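Local structure of nuclease-like protein (Chaetomium thermophilum, 6GRB) at residues P32-I37 / I133-L138; H73-F78 / T113-P118; E122-Y127 / P280-P285. The protein probably resolves four-way Holiday junctions as a metal-dependent, GEN1-type structure-selective endonuclease, the modelled chain being the nuclease-bearing N-terminal part of a longer protein. One frame throughout, in Å; residues are numbered along the deposited sequence.

Contact 1 (P32-I37 / I133-L138)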
loop_
_atom_site.group_PDB
_atom_site.type_symbol
_atom_site.label_atom_id
_atom_site.label_comp_id
_atom_site.label_asym_id
_atom_site.label_seq_id
_atom_site.Cartn_x
_atom_site.Cartn_y
_atom_site.Cartn_z
ATOM N N PRO A 32 -5.493 -0.986 -14.185
ATOM C CA PRO A 32 -5.617 -0.883 -12.724
ATOM C C PRO A 32 -4.319 -0.449 -12.038
ATOM O O PRO A 32 -3.215 -0.587 -12.572
ATOM C CB PRO A 32 -6.018 -2.301 -12.311
ATOM C CG PRO A 32 -6.628 -2.879 -13.543
ATOM C CD PRO A 32 -5.851 -2.331 -14.669
ATOM N N LEU A 33 -4.487 0.137 -10.860
ATOM C CA LEU A 33 -3.375 0.550 -10.020
ATOM C C LEU A 33 -2.603 -0.659 -9.540
ATOM O O LEU A 33 -3.197 -1.636 -9.083
ATOM C CB LEU A 33 -3.911 1.324 -8.807
ATOM C CG LEU A 33 -3.007 1.756 -7.659
ATOM C CD1 LEU A 33 -2.162 2.903 -8.109
ATOM C CD2 LEU A 33 -3.867 2.214 -6.518
ATOM N N ARG A 34 -1.278 -0.583 -9.618
ATOM C CA ARG A 34 -0.387 -1.596 -9.068
ATOM C C ARG A 34 0.242 -1.093 -7.782
ATOM O O ARG A 34 0.895 -0.050 -7.776
ATOM C CB ARG A 34 0.703 -1.940 -10.059
ATOM C CG ARG A 34 0.186 -2.605 -11.240
ATOM C CD ARG A 34 1.094 -2.298 -12.375
ATOM N NE ARG A 34 0.613 -2.967 -13.562
ATOM C CZ ARG A 34 1.258 -2.947 -14.719
ATOM N NH1 ARG A 34 2.399 -2.253 -14.818
ATOM N NH2 ARG A 34 0.749 -3.586 -15.770
ATOM N N LEU A 35 0.104 -1.872 -6.714
ATOM C CA LEU A 35 0.508 -1.457 -5.377
ATOM C C LEU A 35 1.511 -2.442 -4.798
ATOM O O LEU A 35 1.241 -3.646 -4.726
ATOM C CB LEU A 35 -0.724 -1.355 -4.463
ATOM C CG LEU A 35 -0.646 -0.459 -3.230
ATOM C CD1 LEU A 35 -0.045 0.880 -3.672
ATOM C CD2 LEU A 35 -2.059 -0.268 -2.599
ATOM N N ALA A 36 2.655 -1.946 -4.361
ATOM C CA ALA A 36 3.531 -2.775 -3.542
ATOM C C ALA A 36 3.108 -2.602 -2.087
ATOM O O ALA A 36 2.951 -1.472 -1.617
ATOM C CB ALA A 36 5.004 -2.405 -3.742
ATOM N N ILE A 37 2.859 -3.708 -1.393
ATOM C CA ILE A 37 2.415 -3.660 -0.005
ATOM C C ILE A 37 3.462 -4.368 0.844
ATOM O O ILE A 37 3.745 -5.554 0.632
ATOM C CB ILE A 37 1.028 -4.286 0.175
ATOM C CG1 ILE A 37 0.010 -3.534 -0.696
ATOM C CG2 ILE A 37 0.649 -4.305 1.637
ATOM C CD1 ILE A 37 -1.415 -3.941 -0.489
ATOM N N ILE A 133 7.637 -1.139 -11.718
ATOM C CA ILE A 133 6.875 -2.355 -11.464
ATOM C C ILE A 133 5.536 -2.022 -10.800
ATOM O O ILE A 133 4.528 -2.692 -11.046
ATOM C CB ILE A 133 7.719 -3.323 -10.613
ATOM C CG1 ILE A 133 9.103 -3.498 -11.228
ATOM C CG2 ILE A 133 7.042 -4.678 -10.481
ATOM C CD1 ILE A 133 9.079 -4.175 -12.589
ATOM N N VAL A 134 5.508 -0.990 -9.944
ATOM C CA VAL A 134 4.305 -0.581 -9.225
ATOM C C VAL A 134 4.196 0.939 -9.249
ATOM O O VAL A 134 5.168 1.648 -9.501
ATOM C CB VAL A 134 4.250 -1.069 -7.746
ATOM C CG1 VAL A 134 4.339 -2.573 -7.670
ATOM C CG2 VAL A 134 5.324 -0.372 -6.878
ATOM N N ASP A 135 2.988 1.435 -8.965
ATOM C CA ASP A 135 2.690 2.868 -9.052
ATOM C C ASP A 135 2.750 3.577 -7.708
ATOM O O ASP A 135 2.913 4.798 -7.680
ATOM C CB ASP A 135 1.299 3.115 -9.662
ATOM C CG ASP A 135 1.031 2.274 -10.915
ATOM O OD1 ASP A 135 1.739 2.437 -11.949
ATOM O OD2 ASP A 135 0.096 1.439 -10.849
ATOM N N ALA A 136 2.618 2.841 -6.608
ATOM C CA ALA A 136 2.656 3.419 -5.272
ATOM C C ALA A 136 3.082 2.344 -4.281
ATOM O O ALA A 136 2.990 1.141 -4.544
ATOM C CB ALA A 136 1.302 4.011 -4.868
ATOM N N VAL A 137 3.530 2.799 -3.123
ATOM C CA VAL A 137 3.989 1.922 -2.057
ATOM C C VAL A 137 3.070 2.120 -0.866
ATOM O O VAL A 137 2.796 3.257 -0.483
ATOM C CB VAL A 137 5.465 2.210 -1.700
ATOM C CG1 VAL A 137 5.885 1.463 -0.449
ATOM C CG2 VAL A 137 6.371 1.831 -2.881
ATOM N N LEU A 138 2.573 1.019 -0.312
ATOM C CA LEU A 138 1.884 0.983 0.975
ATOM C C LEU A 138 2.831 0.360 2.000
ATOM O O LEU A 138 3.119 -0.849 1.939
ATOM C CB LEU A 138 0.576 0.205 0.883
ATOM C CG LEU A 138 -0.273 0.124 2.158
ATOM C CD1 LEU A 138 -0.618 1.472 2.753
ATOM C CD2 LEU A 138 -1.542 -0.637 1.817
#
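L35 lays its CD1 methyl over the backbone of A136, 3.2 Å from A136 O and 3.6 Å from A136 CB, where two neighbouring parallel strands, 34-37 and 136-138, meet in the mixed sheet of the XPG/PIN-like nuclease core. Its chi1 of -157° sets CG beside its own carbonyl carbon, and chi2 (47°) then helps bring CD1 over A136. On the same face I37 and L138 run side by side, their CD1 and CD2 methyls in van der Waals contact. The other face carries A36, whose CB packs on V134 CG2 at 3.8 Å; C125 and E129 of helix 121-130 close over this side. Inside the sheet A36 is held through both its polar backbone atoms: its N-H reaches A136 O, and its O takes the N-H of L138 in a nearly straight bond of 2.8 Å. Ahead of the regular pairing, D135 does the work of a strand residue with its side chain. Its OD2 accepts the N-H of R34 at 2.7 Å, almost in line with its own C-O bond, while D135 N donates to R34 O, so that one residue grips both polar backbone atoms of R34. The R34 side chain starts beside that carboxylate but runs past it, extended from CG to NE; the guanidinium and carboxylate planes are 11° apart, but the charged atoms are not in contact, R34 NE lying 5.2 Å from D135 OD2. With an alanine here the N-H of R34 is likely to lose its carboxylate partner and the backbone at R34 to be less firmly fixed. L33 CD1 rests against the aliphatic part of the same aspartate, 3.8 Å from D135 CB.

Contact 2 (H73-F78 / T113-P118)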
loop_
_atom_site.group_PDB
_atom_site.type_symbol
_atom_site.label_atom_id
_atom_site.label_comp_id
_atom_site.label_asym_id
_atom_site.label_seq_id
_atom_site.Cartn_x
_atom_site.Cartn_y
_atom_site.Cartn_z
ATOM N N HIS A 73 -4.148 -4.237 -8.302
ATOM C CA HIS A 73 -3.200 -5.326 -8.533
ATOM C C HIS A 73 -2.091 -5.239 -7.485
ATOM O O HIS A 73 -1.179 -4.407 -7.626
ATOM C CB HIS A 73 -2.574 -5.266 -9.929
ATOM C CG HIS A 73 -3.496 -5.647 -11.049
ATOM N ND1 HIS A 73 -3.274 -5.263 -12.359
ATOM C CD2 HIS A 73 -4.641 -6.367 -11.059
ATOM C CE1 HIS A 73 -4.242 -5.740 -13.124
ATOM N NE2 HIS A 73 -5.081 -6.415 -12.358
ATOM N N PRO A 74 -2.133 -6.058 -6.428
ATOM C CA PRO A 74 -1.169 -5.923 -5.332
ATOM C C PRO A 74 -0.002 -6.882 -5.448
ATOM O O PRO A 74 -0.163 -8.065 -5.753
ATOM C CB PRO A 74 -2.013 -6.296 -4.112
ATOM C CG PRO A 74 -2.917 -7.365 -4.650
ATOM C CD PRO A 74 -3.193 -7.033 -6.112
ATOM N N ILE A 75 1.191 -6.376 -5.150
ATOM C CA ILE A 75 2.349 -7.245 -4.931
ATOM C C ILE A 75 2.772 -7.090 -3.469
ATOM O O ILE A 75 3.103 -5.985 -3.013
ATOM C CB ILE A 75 3.494 -6.982 -5.929
ATOM C CG1 ILE A 75 4.659 -7.935 -5.673
ATOM C CG2 ILE A 75 3.977 -5.561 -5.884
ATOM C CD1 ILE A 75 5.554 -8.161 -6.891
ATOM N N PHE A 76 2.702 -8.198 -2.726
ATOM C CA PHE A 76 2.982 -8.216 -1.294
ATOM C C PHE A 76 4.448 -8.562 -1.065
ATOM O O PHE A 76 4.892 -9.628 -1.483
ATOM C CB PHE A 76 2.088 -9.237 -0.596
ATOM C CG PHE A 76 0.642 -8.889 -0.634
ATOM C CD1 PHE A 76 0.069 -8.185 0.398
ATOM C CD2 PHE A 76 -0.153 -9.289 -1.697
ATOM C CE1 PHE A 76 -1.274 -7.868 0.370
ATOM C CE2 PHE A 76 -1.479 -8.994 -1.731
ATOM C CZ PHE A 76 -2.043 -8.273 -0.705
ATOM N N VAL A 77 5.192 -7.696 -0.381
ATOM C CA VAL A 77 6.643 -7.842 -0.291
ATOM C C VAL A 77 7.035 -8.311 1.113
ATOM O O VAL A 77 6.643 -7.705 2.113
ATOM C CB VAL A 77 7.360 -6.532 -0.676
ATOM C CG1 VAL A 77 8.910 -6.739 -0.714
ATOM C CG2 VAL A 77 6.812 -5.999 -2.014
ATOM N N PHE A 78 7.821 -9.378 1.174
ATOM C CA PHE A 78 8.290 -10.021 2.393
ATOM C C PHE A 78 9.764 -9.698 2.596
ATOM O O PHE A 78 10.527 -9.618 1.629
ATOM C CB PHE A 78 8.084 -11.560 2.326
ATOM C CG PHE A 78 6.623 -11.985 2.304
ATOM C CD1 PHE A 78 5.855 -11.842 1.139
ATOM C CD2 PHE A 78 6.022 -12.496 3.446
ATOM C CE1 PHE A 78 4.508 -12.204 1.116
ATOM C CE2 PHE A 78 4.684 -12.860 3.451
ATOM C CZ PHE A 78 3.906 -12.715 2.286
ATOM N N THR A 113 0.203 -11.508 -5.981
ATOM C CA THR A 113 1.616 -11.811 -6.152
ATOM C C THR A 113 2.319 -11.664 -4.821
ATOM O O THR A 113 2.046 -10.725 -4.071
ATOM C CB THR A 113 2.263 -10.882 -7.176
ATOM O OG1 THR A 113 1.513 -10.954 -8.393
ATOM C CG2 THR A 113 3.713 -11.280 -7.433
ATOM N N ALA A 114 3.194 -12.608 -4.524
ATOM C CA ALA A 114 4.041 -12.553 -3.345
ATOM C C ALA A 114 5.476 -12.449 -3.823
ATOM O O ALA A 114 5.881 -13.166 -4.738
ATOM C CB ALA A 114 3.863 -13.797 -2.465
ATOM N N HIS A 115 6.225 -11.543 -3.227
ATOM C CA HIS A 115 7.589 -11.244 -3.641
ATOM C C HIS A 115 8.451 -11.200 -2.384
ATOM O O HIS A 115 8.118 -10.489 -1.423
ATOM C CB HIS A 115 7.599 -9.917 -4.412
ATOM C CG HIS A 115 8.957 -9.427 -4.807
ATOM N ND1 HIS A 115 9.835 -10.174 -5.551
ATOM C CD2 HIS A 115 9.559 -8.229 -4.610
ATOM C CE1 HIS A 115 10.935 -9.473 -5.775
ATOM N NE2 HIS A 115 10.795 -8.291 -5.204
ATOM N N ASP A 116 9.536 -11.972 -2.370
ATOM C CA ASP A 116 10.471 -11.958 -1.249
ATOM C C ASP A 116 11.599 -11.005 -1.611
ATOM O O ASP A 116 12.336 -11.255 -2.562
ATOM C CB ASP A 116 10.988 -13.357 -0.946
ATOM C CG ASP A 116 9.856 -14.357 -0.747
ATOM O OD1 ASP A 116 9.386 -14.517 0.409
ATOM O OD2 ASP A 116 9.402 -14.965 -1.760
ATOM N N ALA A 117 11.695 -9.887 -0.888
ATOM C CA ALA A 117 12.824 -8.982 -1.058
ATOM C C ALA A 117 14.106 -9.676 -0.605
ATOM O O ALA A 117 14.069 -10.562 0.246
ATOM C CB ALA A 117 12.617 -7.703 -0.250
ATOM N N PRO A 118 15.262 -9.305 -1.156
ATOM C CA PRO A 118 16.507 -9.882 -0.620
ATOM C C PRO A 118 16.833 -9.354 0.764
ATOM O O PRO A 118 17.296 -10.122 1.615
ATOM C CB PRO A 118 17.561 -9.479 -1.656
ATOM C CG PRO A 118 17.018 -8.212 -2.250
ATOM C CD PRO A 118 15.515 -8.379 -2.276
#
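T113 opens the pairing of edge strand 113-116 with strand 73-78 by a weak bond from its N-H to P74 O, 3.5 Å long. Its CG2 meets I75 CD1, and its carbonyl does double duty: T113 O accepts the N-H of F76 at 2.9 Å and also lies in the plane of the F76 ring, at its edge, 3.5 Å from F76 CD2. A114, on the opposite face, offers CB to F78 CE1. H115 binds through both its backbone polar atoms, donating to F76 O and accepting from F78 N at 2.8 Å; its O also sits at the in-plane edge of the F78 ring. The imidazole, which chi1 (175°) carries to the far side from its own N, lies on the face of I75 and V77; there I75 CD1 packs on H115 CB at 3.7 Å, and NE2 is hydrogen-bonded to E124 of helix 121-130. D116 returns to the face of F78, its OD1 3.8 Å from F78 CB and salt-bridged to K104, which also makes a cation-pi contact with F78. A117 then leaves the strand, yet its N-H still bonds F78 O, and its CB touches V77 CG1 at 3.9 Å. These parallel strands form one margin of the central nuclease sheet. Strand 34-37 continues the sheet beyond 73-78; helix 104-109 packs through I107 on the face of F76, A114 and F78, and helix 121-130 lies on that of V77 and H115.

Contact 3 (E122-Y127 / P280-P285)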
loop_
_atom_site.group_PDB
_atom_site.type_symbol
_atom_site.label_atom_id
_atom_site.label_comp_id
_atom_site.label_asym_id
_atom_site.label_seq_id
_atom_site.Cartn_x
_atom_site.Cartn_y
_atom_site.Cartn_z
ATOM N N GLU A 122 10.885 -2.617 2.810
ATOM C CA GLU A 122 10.632 -1.205 2.490
ATOM C C GLU A 122 11.550 -0.725 1.379
ATOM O O GLU A 122 11.128 0.038 0.497
ATOM C CB GLU A 122 10.812 -0.299 3.711
ATOM C CG GLU A 122 10.304 -0.877 5.019
ATOM C CD GLU A 122 11.335 -1.757 5.733
ATOM O OE1 GLU A 122 12.432 -1.213 6.063
ATOM O OE2 GLU A 122 11.051 -2.978 5.963
ATOM N N ALA A 123 12.830 -1.114 1.436
ATOM C CA ALA A 123 13.751 -0.712 0.384
ATOM C C ALA A 123 13.354 -1.328 -0.941
ATOM O O ALA A 123 13.521 -0.696 -1.987
ATOM C CB ALA A 123 15.183 -1.091 0.740
ATOM N N GLU A 124 12.789 -2.534 -0.913
ATOM C CA GLU A 124 12.485 -3.227 -2.157
ATOM C C GLU A 124 11.195 -2.705 -2.776
ATOM O O GLU A 124 11.149 -2.487 -3.997
ATOM C CB GLU A 124 12.423 -4.722 -1.917
ATOM C CG GLU A 124 11.855 -5.495 -3.045
ATOM C CD GLU A 124 12.917 -5.952 -4.028
ATOM O OE1 GLU A 124 12.578 -6.723 -4.965
ATOM O OE2 GLU A 124 14.089 -5.548 -3.862
ATOM N N CYS A 125 10.160 -2.471 -1.947
ATOM C CA CYS A 125 8.953 -1.795 -2.416
ATOM C C CYS A 125 9.305 -0.507 -3.156
ATOM O O CYS A 125 8.846 -0.273 -4.284
ATOM C CB CYS A 125 8.021 -1.478 -1.246
ATOM S SG CYS A 125 7.221 -2.896 -0.452
ATOM N N ALA A 126 10.111 0.349 -2.517
ATOM C CA ALA A 126 10.483 1.623 -3.125
ATOM C C ALA A 126 11.227 1.408 -4.440
ATOM O O ALA A 126 10.995 2.122 -5.426
ATOM C CB ALA A 126 11.331 2.436 -2.146
ATOM N N TYR A 127 12.141 0.439 -4.464
ATOM C CA TYR A 127 12.852 0.126 -5.695
ATOM C C TYR A 127 11.884 -0.337 -6.785
ATOM O O TYR A 127 12.031 0.036 -7.950
ATOM C CB TYR A 127 13.929 -0.924 -5.401
ATOM C CG TYR A 127 14.827 -1.247 -6.572
ATOM C CD1 TYR A 127 15.566 -0.258 -7.206
ATOM C CD2 TYR A 127 14.928 -2.537 -7.050
ATOM C CE1 TYR A 127 16.379 -0.544 -8.269
ATOM C CE2 TYR A 127 15.755 -2.843 -8.108
ATOM C CZ TYR A 127 16.471 -1.844 -8.717
ATOM O OH TYR A 127 17.282 -2.168 -9.787
ATOM N N PRO A 280 20.655 0.599 -1.216
ATOM C CA PRO A 280 20.121 -0.491 -0.389
ATOM C C PRO A 280 20.171 -1.824 -1.128
ATOM O O PRO A 280 20.323 -1.885 -2.350
ATOM C CB PRO A 280 18.676 -0.050 -0.113
ATOM C CG PRO A 280 18.317 0.803 -1.265
ATOM C CD PRO A 280 19.588 1.519 -1.660
ATOM N N VAL A 281 20.051 -2.907 -0.366
ATOM C CA VAL A 281 20.095 -4.244 -0.946
ATOM C C VAL A 281 18.725 -4.537 -1.552
ATOM O O VAL A 281 17.755 -4.750 -0.822
ATOM C CB VAL A 281 20.471 -5.298 0.096
ATOM C CG1 VAL A 281 20.650 -6.653 -0.576
ATOM C CG2 VAL A 281 21.721 -4.897 0.829
ATOM N N VAL A 282 18.640 -4.548 -2.885
ATOM C CA VAL A 282 17.404 -4.818 -3.597
ATOM C C VAL A 282 17.617 -5.963 -4.589
ATOM O O VAL A 282 18.719 -6.497 -4.744
ATOM C CB VAL A 282 16.877 -3.573 -4.322
ATOM C CG1 VAL A 282 16.471 -2.538 -3.327
ATOM C CG2 VAL A 282 17.944 -3.047 -5.250
ATOM N N SER A 283 16.531 -6.338 -5.261
ATOM C CA SER A 283 16.569 -7.441 -6.209
ATOM C C SER A 283 17.561 -7.168 -7.335
ATOM O O SER A 283 17.827 -6.021 -7.707
ATOM C CB SER A 283 15.183 -7.672 -6.808
ATOM O OG SER A 283 14.292 -8.212 -5.860
ATOM N N SER A 284 18.086 -8.252 -7.899
ATOM C CA SER A 284 18.998 -8.171 -9.026
ATOM C C SER A 284 18.296 -7.534 -10.223
ATOM O O SER A 284 17.068 -7.524 -10.297
ATOM C CB SER A 284 19.487 -9.568 -9.397
ATOM O OG SER A 284 18.474 -10.235 -10.142
ATOM N N PRO A 285 19.063 -6.988 -11.174
ATOM C CA PRO A 285 18.449 -6.530 -12.438
ATOM C C PRO A 285 17.605 -7.593 -13.125
ATOM O O PRO A 285 16.512 -7.286 -13.603
ATOM C CB PRO A 285 19.667 -6.138 -13.284
ATOM C CG PRO A 285 20.693 -5.753 -12.302
ATOM C CD PRO A 285 20.498 -6.654 -11.106
#
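Helix 121-130 belongs to the nuclease active site through E122, a magnesium- and manganese-binding residue of this protein, with no metal on it in this model. The loop between helices 273-278 and 285-294 lies against this helix along A123, E124 and Y127, and is held through E124. The carboxylate of E124 takes two bonds from S283, one to each oxygen. S283 N-H reaches E124 OE2 at 2.9 Å on its syn lone pair, with an N-H...O angle of 146°; S283 OG donates to E124 OE1, at a modelled 2.4 Å that is too short to be trusted in detail. A bend at chi2 (91°) in the E124 chain brings the carboxylate across to the loop. H115 is a further partner of OE1, so that the buried carboxylate is shared between strand 113-116 and the loop. V282 lies against it. Its CB is 3.4 Å from E124 OE2, and its CG2 sits over one face of the Y127 ring, 3.6 Å from the ring centroid and displaced toward the rim, in a CH-pi contact. The two side chains cross at about a right angle, with V282 CB 3.5 Å from Y127 CD2. The other branch, V282 CG1, reaches Y127 CB and the carbonyl of A123. One residue before E124, A123 turns its methyl to the loop, where its CB meets P280 CB at 3.7 Å. S284, directly after S283, N-caps helix 285-294 by bonding T287 N through its OG. The loop thus lies along one flank of helix 121-130, between the end of helix 273-278 and the start of helix 285-294, while E124 and C125 of the helix pack on V77 of strand 73-78.

From the N terminus, strand 34-37 opens contact 1, which closes only when 133-138 returns to it. Within that loop lies the whole of contact 2, where 73-78 meets 113-118. Helix 121-130 follows, so contact 3 opens before contact 1 has closed and finds its partner 280-285 much later: these two contacts cross, whereas contacts 2 and 3 come in series. Strand 34-37 is hydrogen-bonded to 73-78, making contacts 1 and 2 adjoining parts of one parallel block. The helix packs on it through C125, which meets A36 and V137 as well as V77, and contact 3 joins this sheet-and-helix core to the distant 280-285 loop.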